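Local atomic coordinates of glycosaminoglycan xylosylkinase (Hydra vulgaris, PDB entry 5XOM), a protein that probably transfers phosphate from ATP to xylose in the glycosaminoglycan–protein linkage region. Residues M97-L100 with Q104-N107; R131-I136 with P354-D359; I177-E182 with P198-N203; S313-C318 with Q372-K377. All coordinates share one frame; numbering follows the deposited sequence.

Contact 1 of 4, residues M97-L100 with Q104-N107; sequences MFSL and QIQN
S99 faces N107 and L100 faces Q106 as successive antiparallel pairs, the first non-hydrogen-bonded with its CA atoms 4.4 Å apart, the second hydrogen-bonded. In that second pair L100 N donates a hydrogen bond to Q106 O at 2.8 Å, and Q106 N donates in turn to L100 O with an almost straight N-H...O angle of 172°. On the face bearing S99 and N107 the two side chains are themselves joined: S99 OG donates to N107 OD1 over 2.8 Å, from a position tilted 32° out of the amide carbonyl plane. The bent chain of M97 folds back toward the same amide, so that SD comes 3.5 Å from N107 CG while CE lies near ND2. W213 also touches both M97 and N107. On the same face, I105 CG2 packs on S99 CB at 3.6 Å. N107 CA-H points at F98 O, a weak supplement to the ladder at 3.3 Å. Q106 turns its own amide back on the backbone, NE2 donating to N107 O. Directional polar bonds thus hold the hairpin end; the one from S99 OG directs the N107 amide, and the M97 thioether and CE methyl packed on it probably help limit its rotation.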
loop_
_atom_site.group_PDB
_atom_site.type_symbol
_atom_site.label_atom_id
_atom_site.label_comp_id
_atom_site.label_asym_id
_atom_site.label_seq_id
_atom_site.Cartn_x
_atom_site.Cartn_y
_atom_site.Cartn_z
ATOM N N MET A 97 18.481 -0.170 -24.165
ATOM C CA MET A 97 18.118 -1.009 -23.032
ATOM C C MET A 97 19.223 -0.877 -21.988
ATOM O O MET A 97 20.401 -1.067 -22.306
ATOM C CB MET A 97 17.916 -2.455 -23.505
ATOM C CG MET A 97 17.329 -3.448 -22.507
ATOM S SD MET A 97 18.262 -3.722 -20.987
ATOM C CE MET A 97 19.268 -5.122 -21.432
ATOM N N PHE A 98 18.855 -0.492 -20.765
ATOM C CA PHE A 98 19.797 -0.341 -19.662
ATOM C C PHE A 98 19.579 -1.434 -18.624
ATOM O O PHE A 98 18.440 -1.775 -18.294
ATOM C CB PHE A 98 19.648 1.017 -18.963
ATOM C CG PHE A 98 19.995 2.200 -19.828
ATOM C CD1 PHE A 98 20.749 2.055 -20.979
ATOM C CD2 PHE A 98 19.574 3.475 -19.461
ATOM C CE1 PHE A 98 21.075 3.160 -21.760
ATOM C CE2 PHE A 98 19.896 4.581 -20.236
ATOM C CZ PHE A 98 20.645 4.423 -21.383
ATOM N N SER A 99 20.671 -1.973 -18.099
ATOM C CA SER A 99 20.641 -2.846 -16.935
ATOM C C SER A 99 20.953 -2.006 -15.703
ATOM O O SER A 99 22.024 -1.405 -15.627
ATOM C CB SER A 99 21.650 -3.976 -17.077
ATOM O OG SER A 99 21.250 -4.837 -18.121
ATOM N N LEU A 100 20.018 -1.954 -14.753
ATOM C CA LEU A 100 20.242 -1.212 -13.524
ATOM C C LEU A 100 20.704 -2.135 -12.402
ATOM O O LEU A 100 20.247 -3.280 -12.274
ATOM C CB LEU A 100 18.987 -0.458 -13.076
ATOM C CG LEU A 100 18.336 0.396 -14.163
ATOM C CD1 LEU A 100 17.016 0.957 -13.657
ATOM C CD2 LEU A 100 19.299 1.489 -14.653
ATOM N N GLN A 104 19.623 -8.101 -7.543
ATOM C CA GLN A 104 19.388 -8.651 -8.869
ATOM C C GLN A 104 19.373 -7.500 -9.871
ATOM O O GLN A 104 19.072 -6.356 -9.517
ATOM C CB GLN A 104 18.068 -9.422 -8.905
ATOM C CG GLN A 104 16.971 -8.705 -8.121
ATOM C CD GLN A 104 15.610 -9.370 -8.214
ATOM O OE1 GLN A 104 15.391 -10.267 -9.032
ATOM N NE2 GLN A 104 14.688 -8.941 -7.355
ATOM N N ILE A 105 19.712 -7.798 -11.119
ATOM C CA ILE A 105 19.737 -6.779 -12.163
ATOM C C ILE A 105 18.315 -6.503 -12.635
ATOM O O ILE A 105 17.511 -7.427 -12.798
ATOM C CB ILE A 105 20.637 -7.233 -13.328
ATOM C CG1 ILE A 105 22.087 -7.379 -12.857
ATOM C CG2 ILE A 105 20.549 -6.267 -14.487
ATOM C CD1 ILE A 105 22.698 -6.093 -12.334
ATOM N N GLN A 106 17.991 -5.227 -12.850
ATOM C CA GLN A 106 16.681 -4.824 -13.351
ATOM C C GLN A 106 16.845 -4.069 -14.662
ATOM O O GLN A 106 17.457 -2.997 -14.693
ATOM C CB GLN A 106 15.937 -3.962 -12.331
ATOM C CG GLN A 106 14.607 -3.444 -12.848
ATOM C CD GLN A 106 13.621 -4.565 -13.130
ATOM O OE1 GLN A 106 13.278 -5.345 -12.243
ATOM N NE2 GLN A 106 13.169 -4.655 -14.370
ATOM N N ASN A 107 16.276 -4.611 -15.734
ATOM C CA ASN A 107 16.353 -3.985 -17.045
ATOM C C ASN A 107 15.256 -2.940 -17.235
ATOM O O ASN A 107 14.152 -3.058 -16.691
ATOM C CB ASN A 107 16.274 -5.041 -18.143
ATOM C CG ASN A 107 17.554 -5.835 -18.261
ATOM O OD1 ASN A 107 18.568 -5.488 -17.655
ATOM N ND2 ASN A 107 17.518 -6.907 -19.039
#

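Contact 2 of 4, residues R131-I136 with P354-D359; sequences RHNAEI and PILTSD
N133, in the first turn of helix 132-144, meets the loop residue I355 through both its backbone and its side chain, and the path of that side chain can be followed atom by atom. CB points across to the loop and comes within 3.4 Å of I355 O, with the CG2 methyl of the same isoleucine a little farther off. CG takes the position between the backbone N and the carbonyl carbon (chi1 63°), which swings the amide toward the loop. At the tip, ND2 donates to I355 O over 2.8 Å with an N-H...O angle of 168°. The bond is straight at both ends: the oxygen lies almost in the plane of the N133 amide, and the nitrogen approaches nearly along the C=O axis. L356 CD2 lies beside ND2 at 4.1 Å, an apolar neighbour to a buried polar group.

One helical turn on, I136 crosses I355 at about a right angle. I355 CG2 rests 4.0 Å from I136 CB and also meets N133 O at 3.3 Å, while I355 CD1 lies near I136 CG2 and CD1. L347 of helix 339-347 packs on both I355 and L356, and L343 on L356.

T357 takes the N-cap position of helix 358-382, its OG1 accepting a weak bond from H360 N. Elsewhere on helix 132-144, E135 forms a salt bridge with K111 of strand 106-112. This pair recalls the strand-lysine to αC-glutamate salt bridge of protein kinases, consistent with helix 132-144 being the counterpart of helix αC.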
loop_
_atom_site.group_PDB
_atom_site.type_symbol
_atom_site.label_atom_id
_atom_site.label_comp_id
_atom_site.label_asym_id
_atom_site.label_seq_id
_atom_site.Cartn_x
_atom_site.Cartn_y
_atom_site.Cartn_z
ATOM N N ARG A 131 7.537 9.742 -28.137
ATOM C CA ARG A 131 7.730 10.869 -27.219
ATOM C C ARG A 131 8.020 10.329 -25.824
ATOM O O ARG A 131 7.168 9.673 -25.211
ATOM C CB ARG A 131 6.514 11.794 -27.169
ATOM C CG ARG A 131 6.428 12.819 -28.302
ATOM C CD ARG A 131 6.140 12.170 -29.637
ATOM N NE ARG A 131 4.725 11.889 -29.764
ATOM C CZ ARG A 131 4.172 11.324 -30.822
ATOM N NH1 ARG A 131 4.891 10.972 -31.885
ATOM N NH2 ARG A 131 2.864 11.105 -30.834
ATOM N N HIS A 132 9.216 10.621 -25.317
ATOM C CA HIS A 132 9.611 10.131 -24.001
ATOM C C HIS A 132 8.698 10.675 -22.908
ATOM O O HIS A 132 8.382 9.967 -21.947
ATOM C CB HIS A 132 11.059 10.515 -23.717
ATOM C CG HIS A 132 11.236 11.963 -23.377
ATOM N ND1 HIS A 132 10.876 12.979 -24.237
ATOM C CD2 HIS A 132 11.706 12.568 -22.259
ATOM C CE1 HIS A 132 11.135 14.146 -23.675
ATOM N NE2 HIS A 132 11.640 13.926 -22.473
ATOM N N ASN A 133 8.297 11.941 -23.016
ATOM C CA ASN A 133 7.464 12.535 -21.980
ATOM C C ASN A 133 6.060 11.966 -22.006
ATOM O O ASN A 133 5.370 11.999 -20.983
ATOM C CB ASN A 133 7.419 14.061 -22.131
ATOM C CG ASN A 133 6.772 14.496 -23.437
ATOM O OD1 ASN A 133 7.114 13.991 -24.511
ATOM N ND2 ASN A 133 5.819 15.423 -23.349
ATOM N N ALA A 134 5.635 11.432 -23.153
ATOM C CA ALA A 134 4.328 10.794 -23.239
ATOM C C ALA A 134 4.281 9.514 -22.416
ATOM O O ALA A 134 3.253 9.213 -21.798
ATOM C CB ALA A 134 3.978 10.506 -24.699
ATOM N N GLU A 135 5.380 8.746 -22.396
ATOM C CA GLU A 135 5.423 7.541 -21.570
ATOM C C GLU A 135 5.230 7.884 -20.101
ATOM O O GLU A 135 4.513 7.181 -19.383
ATOM C CB GLU A 135 6.750 6.789 -21.759
ATOM C CG GLU A 135 6.936 6.113 -23.118
ATOM C CD GLU A 135 6.223 4.760 -23.254
ATOM O OE1 GLU A 135 5.320 4.437 -22.446
ATOM O OE2 GLU A 135 6.576 4.010 -24.189
ATOM N N ILE A 136 5.873 8.959 -19.636
ATOM C CA ILE A 136 5.733 9.376 -18.242
ATOM C C ILE A 136 4.293 9.776 -17.949
ATOM O O ILE A 136 3.695 9.332 -16.963
ATOM C CB ILE A 136 6.710 10.521 -17.929
ATOM C CG1 ILE A 136 8.150 10.049 -18.133
ATOM C CG2 ILE A 136 6.513 11.015 -16.500
ATOM C CD1 ILE A 136 9.139 11.168 -18.213
ATOM N N PRO A 354 8.554 20.124 -16.139
ATOM C CA PRO A 354 7.228 19.800 -16.717
ATOM C C PRO A 354 7.224 18.661 -17.734
ATOM O O PRO A 354 8.119 18.566 -18.579
ATOM C CB PRO A 354 6.790 21.111 -17.399
ATOM C CG PRO A 354 7.783 22.140 -17.046
ATOM C CD PRO A 354 8.964 21.517 -16.384
ATOM N N ILE A 355 6.204 17.813 -17.647
ATOM C CA ILE A 355 6.067 16.659 -18.529
ATOM C C ILE A 355 5.187 16.984 -19.730
ATOM O O ILE A 355 5.495 16.587 -20.858
ATOM C CB ILE A 355 5.502 15.465 -17.732
ATOM C CG1 ILE A 355 6.400 15.138 -16.531
ATOM C CG2 ILE A 355 5.322 14.254 -18.634
ATOM C CD1 ILE A 355 7.842 14.876 -16.882
ATOM N N LEU A 356 4.092 17.707 -19.505
ATOM C CA LEU A 356 3.167 18.095 -20.557
ATOM C C LEU A 356 2.956 19.599 -20.532
ATOM O O LEU A 356 2.988 20.229 -19.469
ATOM C CB LEU A 356 1.795 17.407 -20.412
ATOM C CG LEU A 356 1.701 15.887 -20.487
ATOM C CD1 LEU A 356 0.302 15.412 -20.066
ATOM C CD2 LEU A 356 2.032 15.426 -21.889
ATOM N N THR A 357 2.737 20.172 -21.713
ATOM C CA THR A 357 2.306 21.559 -21.782
ATOM C C THR A 357 0.872 21.676 -21.290
ATOM O O THR A 357 0.110 20.704 -21.271
ATOM C CB THR A 357 2.370 22.088 -23.216
ATOM O OG1 THR A 357 1.506 21.302 -24.045
ATOM C CG2 THR A 357 3.793 22.018 -23.761
ATOM N N SER A 358 0.492 22.893 -20.902
ATOM C CA SER A 358 -0.877 23.093 -20.436
ATOM C C SER A 358 -1.893 22.810 -21.538
ATOM O O SER A 358 -3.044 22.480 -21.225
ATOM C CB SER A 358 -1.050 24.518 -19.908
ATOM O OG SER A 358 -0.695 25.469 -20.892
ATOM N N ASP A 359 -1.494 22.912 -22.811
ATOM C CA ASP A 359 -2.420 22.594 -23.893
ATOM C C ASP A 359 -2.737 21.103 -23.959
ATOM O O ASP A 359 -3.872 20.721 -24.253
ATOM C CB ASP A 359 -1.860 23.074 -25.247
ATOM C CG ASP A 359 -1.800 24.600 -25.360
ATOM O OD1 ASP A 359 -2.683 25.288 -24.825
ATOM O OD2 ASP A 359 -0.892 25.109 -26.063
#

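Contact 3 of 4, residues I177-E182 with P198-N203; sequences IKDKDE and PACASN. With NAG (2-acetamido-2-deoxy-beta-D-glucopyranose), chain C.
In a small antiparallel sheet of three strands, residues on and just beyond the two edge strands, I177 and D179 from one and P198 and C200 from the other, meet over the middle strand 184-186. The backbones stay well apart, D179 CA and C200 CA being 7.6 Å from each other, because each edge pairs with the middle strand instead. I177 and P198 cross at about a right angle, CD1 of the isoleucine meeting CB of the proline at 4.2 Å. Farther along, D179 OD2 lies 3.8 Å from C200 SG, a van der Waals approach to a sulfur already bonded to C185. That cysteine also touches I177, D179 and P198, so the disulfide sits in the middle of the group.

D179 opens a type I turn closed by E182 N donating to D179 O at 2.8 Å. The aspartate CG lies between its backbone N and carbonyl carbon (chi1 72°), and OD1 accepts from N183 N and, weakly, from D181 N. Beside the turn K178 NZ forms a salt bridge of 2.8 Å with E182 OE2, which uses its anti lone pair. At the far end of the other segment, N203 ND2 carries an N-linked sugar, bonded to NAG C1, while N203 N is held by N183 OD1. The motif is a beta hairpin, strands 176-178 and 184-186 joined through the type I turn, with the C185–C200 disulfide linking its second strand to strand 199-200.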
loop_
_atom_site.group_PDB
_atom_site.type_symbol
_atom_site.label_atom_id
_atom_site.label_comp_id
_atom_site.label_asym_id
_atom_site.label_seq_id
_atom_site.Cartn_x
_atom_site.Cartn_y
_atom_site.Cartn_z
ATOM N N ILE A 177 27.641 9.340 -32.336
ATOM C CA ILE A 177 28.219 10.351 -33.212
ATOM C C ILE A 177 28.098 11.703 -32.525
ATOM O O ILE A 177 27.447 11.841 -31.490
ATOM C CB ILE A 177 27.525 10.414 -34.591
ATOM C CG1 ILE A 177 26.058 10.823 -34.419
ATOM C CG2 ILE A 177 27.646 9.098 -35.347
ATOM C CD1 ILE A 177 25.329 11.028 -35.730
ATOM N N LYS A 178 28.727 12.711 -33.122
ATOM C CA LYS A 178 28.506 14.093 -32.731
ATOM C C LYS A 178 27.755 14.811 -33.839
ATOM O O LYS A 178 27.928 14.510 -35.021
ATOM C CB LYS A 178 29.821 14.825 -32.421
ATOM C CG LYS A 178 30.642 14.174 -31.325
ATOM C CD LYS A 178 32.079 14.675 -31.296
ATOM C CE LYS A 178 32.186 16.177 -31.206
ATOM N NZ LYS A 178 33.621 16.582 -31.165
ATOM N N ASP A 179 26.895 15.744 -33.444
ATOM C CA ASP A 179 26.177 16.564 -34.405
ATOM C C ASP A 179 27.000 17.812 -34.734
ATOM O O ASP A 179 28.124 17.986 -34.255
ATOM C CB ASP A 179 24.768 16.874 -33.888
ATOM C CG ASP A 179 24.746 17.871 -32.734
ATOM O OD1 ASP A 179 25.812 18.388 -32.326
ATOM O OD2 ASP A 179 23.639 18.130 -32.217
ATOM N N LYS A 180 26.432 18.698 -35.555
ATOM C CA LYS A 180 27.186 19.862 -36.008
ATOM C C LYS A 180 27.554 20.804 -34.866
ATOM O O LYS A 180 28.504 21.583 -35.006
ATOM C CB LYS A 180 26.418 20.616 -37.095
ATOM C CG LYS A 180 25.174 21.336 -36.626
ATOM C CD LYS A 180 24.342 21.790 -37.813
ATOM C CE LYS A 180 23.080 22.494 -37.359
ATOM N NZ LYS A 180 23.426 23.757 -36.642
ATOM N N ASP A 181 26.840 20.750 -33.742
ATOM C CA ASP A 181 27.185 21.548 -32.574
ATOM C C ASP A 181 28.018 20.759 -31.575
ATOM O O ASP A 181 28.225 21.224 -30.452
ATOM C CB ASP A 181 25.927 22.085 -31.884
ATOM C CG ASP A 181 25.088 22.964 -32.796
ATOM O OD1 ASP A 181 25.670 23.719 -33.601
ATOM O OD2 ASP A 181 23.844 22.895 -32.706
ATOM N N GLU A 182 28.511 19.586 -31.976
ATOM C CA GLU A 182 29.366 18.720 -31.160
ATOM C C GLU A 182 28.649 18.187 -29.919
ATOM O O GLU A 182 29.287 17.799 -28.940
ATOM C CB GLU A 182 30.657 19.447 -30.768
ATOM C CG GLU A 182 31.411 20.014 -31.961
ATOM C CD GLU A 182 32.850 20.346 -31.620
ATOM O OE1 GLU A 182 33.226 21.529 -31.662
ATOM O OE2 GLU A 182 33.614 19.418 -31.320
ATOM N N PRO A 198 19.525 11.033 -35.585
ATOM C CA PRO A 198 19.999 10.639 -34.259
ATOM C C PRO A 198 19.161 11.267 -33.155
ATOM O O PRO A 198 18.477 12.275 -33.346
ATOM C CB PRO A 198 21.429 11.191 -34.234
ATOM C CG PRO A 198 21.321 12.456 -35.044
ATOM C CD PRO A 198 20.270 12.200 -36.103
ATOM N N ALA A 199 19.235 10.642 -31.983
ATOM C CA ALA A 199 18.818 11.275 -30.739
ATOM C C ALA A 199 20.042 11.943 -30.134
ATOM O O ALA A 199 21.078 11.296 -29.954
ATOM C CB ALA A 199 18.238 10.252 -29.761
ATOM N N CYS A 200 19.930 13.233 -29.838
ATOM C CA CYS A 200 21.071 14.031 -29.418
ATOM C C CYS A 200 20.878 14.564 -28.005
ATOM O O CYS A 200 19.770 14.956 -27.620
ATOM C CB CYS A 200 21.302 15.184 -30.383
ATOM S SG CYS A 200 22.043 14.650 -31.940
ATOM N N ALA A 201 21.965 14.553 -27.237
ATOM C CA ALA A 201 22.018 15.126 -25.904
ATOM C C ALA A 201 22.229 16.639 -25.969
ATOM O O ALA A 201 22.411 17.221 -27.038
ATOM C CB ALA A 201 23.144 14.480 -25.095
ATOM N N SER A 202 22.171 17.275 -24.796
ATOM C CA SER A 202 22.690 18.633 -24.586
ATOM C C SER A 202 24.113 18.487 -24.050
ATOM O O SER A 202 24.307 18.120 -22.888
ATOM C CB SER A 202 21.807 19.415 -23.619
ATOM O OG SER A 202 20.443 19.298 -23.976
ATOM N N ASN A 203 25.109 18.745 -24.917
ATOM C CA ASN A 203 26.528 18.412 -24.737
ATOM C C ASN A 203 26.573 16.894 -24.526
ATOM O O ASN A 203 26.550 16.149 -25.512
ATOM C CB ASN A 203 27.297 19.263 -23.665
ATOM C CG ASN A 203 28.851 18.924 -23.645
ATOM O OD1 ASN A 203 29.201 17.891 -24.200
ATOM N ND2 ASN A 203 29.775 19.758 -23.030
HETATM C C1 NAG C . 29.959 21.074 -22.434
HETATM C C2 NAG C . 31.494 21.359 -22.061
HETATM C C3 NAG C . 32.083 22.569 -22.806
HETATM C C4 NAG C . 31.715 22.597 -24.274
HETATM C C5 NAG C . 30.211 22.626 -24.372
HETATM C C6 NAG C . 29.726 22.644 -25.802
HETATM C C7 NAG C . 31.641 20.637 -19.672
HETATM C C8 NAG C . 31.927 21.119 -18.278
HETATM N N2 NAG C . 31.693 21.569 -20.631
HETATM O O3 NAG C . 33.503 22.568 -22.674
HETATM O O4 NAG C . 32.217 23.796 -24.856
HETATM O O5 NAG C . 29.698 21.425 -23.802
HETATM O O6 NAG C . 28.432 23.221 -25.897
HETATM O O7 NAG C . 31.346 19.474 -19.906
#

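Contact 4 of 4, residues S313-C318 with Q372-K377; sequences SPLVQC and QDAVEK
L315 and V316 of helix 313-318 press against A374 and V375 of helix 358-382, the two short axes running almost parallel at 20° and 9.5 Å apart at their closest. The smallest side chain lies at the point of nearest backbone approach: V316 CA and A374 CA are 6.4 Å apart. A374 CB is a low bump facing the shallow dip between two methyls of the partner helix, 4.2 Å from L315 CD2 and equally far from V316 CG2. The longer projection comes from the other side. With CG of L315 anti to the backbone N (chi1 174°), the leucine stretches toward the partner helix and places CD2 over the shoulder between A374 and V375, 3.7 Å from V375 CG2. L315 and V375 cross at about a right angle, so their methyl branches meet at one place and do not run alongside each other. I264 of helix 259-273 also packs on the buried L315, whereas V316 lies at the exposed margin. A disulfide between C319 and C378, each close after its segment, links the chain nearby. Methyl groups make all three side-chain contacts, so the interface is apolar and little directed, its fit set by shape, while the neighbouring disulfide supplies a covalent link.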
loop_
_atom_site.group_PDB
_atom_site.type_symbol
_atom_site.label_atom_id
_atom_site.label_comp_id
_atom_site.label_asym_id
_atom_site.label_seq_id
_atom_site.Cartn_x
_atom_site.Cartn_y
_atom_site.Cartn_z
ATOM N N SER A 313 -13.303 3.776 -31.416
ATOM C CA SER A 313 -14.162 2.865 -32.171
ATOM C C SER A 313 -14.606 1.625 -31.400
ATOM O O SER A 313 -15.785 1.253 -31.530
ATOM C CB SER A 313 -13.463 2.447 -33.470
ATOM O OG SER A 313 -13.587 3.451 -34.456
ATOM N N PRO A 314 -13.760 0.944 -30.613
ATOM C CA PRO A 314 -14.281 -0.191 -29.831
ATOM C C PRO A 314 -15.436 0.195 -28.926
ATOM O O PRO A 314 -16.419 -0.547 -28.847
ATOM C CB PRO A 314 -13.057 -0.651 -29.027
ATOM C CG PRO A 314 -11.902 -0.250 -29.864
ATOM C CD PRO A 314 -12.296 1.060 -30.476
ATOM N N LEU A 315 -15.367 1.354 -28.261
ATOM C CA LEU A 315 -16.483 1.755 -27.414
ATOM C C LEU A 315 -17.687 2.180 -28.244
ATOM O O LEU A 315 -18.820 1.788 -27.944
ATOM C CB LEU A 315 -16.063 2.886 -26.470
ATOM C CG LEU A 315 -17.208 3.478 -25.648
ATOM C CD1 LEU A 315 -17.613 2.524 -24.537
ATOM C CD2 LEU A 315 -16.796 4.827 -25.079
ATOM N N VAL A 316 -17.457 2.954 -29.306
ATOM C CA VAL A 316 -18.566 3.519 -30.075
ATOM C C VAL A 316 -19.322 2.428 -30.828
ATOM O O VAL A 316 -20.554 2.461 -30.920
ATOM C CB VAL A 316 -18.047 4.612 -31.027
ATOM C CG1 VAL A 316 -19.137 5.057 -31.985
ATOM C CG2 VAL A 316 -17.529 5.805 -30.227
ATOM N N GLN A 317 -18.602 1.448 -31.377
ATOM C CA GLN A 317 -19.264 0.414 -32.161
ATOM C C GLN A 317 -19.826 -0.701 -31.284
ATOM O O GLN A 317 -20.882 -1.258 -31.598
ATOM C CB GLN A 317 -18.304 -0.142 -33.216
ATOM C CG GLN A 317 -17.987 0.866 -34.326
ATOM C CD GLN A 317 -17.067 0.310 -35.394
ATOM O OE1 GLN A 317 -16.371 -0.681 -35.182
ATOM N NE2 GLN A 317 -17.071 0.936 -36.565
ATOM N N CYS A 318 -19.149 -1.037 -30.182
ATOM C CA CYS A 318 -19.605 -2.133 -29.331
ATOM C C CYS A 318 -20.649 -1.704 -28.307
ATOM O O CYS A 318 -21.520 -2.507 -27.951
ATOM C CB CYS A 318 -18.416 -2.768 -28.593
ATOM S SG CYS A 318 -17.206 -3.618 -29.658
ATOM N N GLN A 372 -17.478 10.855 -22.227
ATOM C CA GLN A 372 -18.790 10.849 -21.592
ATOM C C GLN A 372 -19.903 10.951 -22.630
ATOM O O GLN A 372 -20.916 10.248 -22.537
ATOM C CB GLN A 372 -18.869 11.983 -20.573
ATOM C CG GLN A 372 -20.194 12.094 -19.835
ATOM C CD GLN A 372 -20.159 13.167 -18.757
ATOM O OE1 GLN A 372 -20.519 12.927 -17.602
ATOM N NE2 GLN A 372 -19.739 14.367 -19.138
ATOM N N ASP A 373 -19.726 11.814 -23.636
ATOM C CA ASP A 373 -20.721 11.941 -24.695
ATOM C C ASP A 373 -20.906 10.623 -25.439
ATOM O O ASP A 373 -22.037 10.212 -25.730
ATOM C CB ASP A 373 -20.322 13.055 -25.666
ATOM C CG ASP A 373 -20.353 14.432 -25.025
ATOM O OD1 ASP A 373 -20.919 14.568 -23.918
ATOM O OD2 ASP A 373 -19.807 15.379 -25.634
ATOM N N ALA A 374 -19.799 9.959 -25.784
ATOM C CA ALA A 374 -19.891 8.693 -26.506
ATOM C C ALA A 374 -20.611 7.636 -25.680
ATOM O O ALA A 374 -21.420 6.864 -26.212
ATOM C CB ALA A 374 -18.497 8.205 -26.902
ATOM N N VAL A 375 -20.337 7.596 -24.375
ATOM C CA VAL A 375 -20.998 6.633 -23.505
ATOM C C VAL A 375 -22.482 6.960 -23.387
ATOM O O VAL A 375 -23.337 6.072 -23.484
ATOM C CB VAL A 375 -20.307 6.596 -22.128
ATOM C CG1 VAL A 375 -21.166 5.848 -21.114
ATOM C CG2 VAL A 375 -18.927 5.966 -22.235
ATOM N N GLU A 376 -22.812 8.241 -23.203
ATOM C CA GLU A 376 -24.213 8.636 -23.107
ATOM C C GLU A 376 -24.957 8.341 -24.406
ATOM O O GLU A 376 -26.145 7.996 -24.385
ATOM C CB GLU A 376 -24.325 10.111 -22.725
ATOM C CG GLU A 376 -24.264 10.326 -21.213
ATOM C CD GLU A 376 -23.941 11.757 -20.820
ATOM O OE1 GLU A 376 -23.962 12.641 -21.703
ATOM O OE2 GLU A 376 -23.643 11.993 -19.627
ATOM N N LYS A 377 -24.283 8.487 -25.552
ATOM C CA LYS A 377 -24.901 8.089 -26.814
ATOM C C LYS A 377 -25.168 6.590 -26.854
ATOM O O LYS A 377 -26.191 6.149 -27.394
ATOM C CB LYS A 377 -24.017 8.486 -27.995
ATOM C CG LYS A 377 -24.603 8.063 -29.331
ATOM C CD LYS A 377 -23.771 8.532 -30.514
ATOM C CE LYS A 377 -24.565 8.408 -31.806
ATOM N NZ LYS A 377 -24.016 9.266 -32.890
#

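How the contacts relate
From the N terminus, contact 1 comes first and closes a hairpin across only three residues. Contact 2 opens next, at the helix that follows strand 106-112, and closes 217 residues later. Contact 3 is nested inside that large loop and joins the edges of a small sheet. Contact 4 also opens within it but closes beyond it, so contacts 2 and 4 cross; helix 358-382 and the loop leading into it connect the buried start of helix 132-144 with the short helix 313-318. Contacts 3 and 4 lie on opposite sides of the chain's centre, their own centres about 46 Å apart.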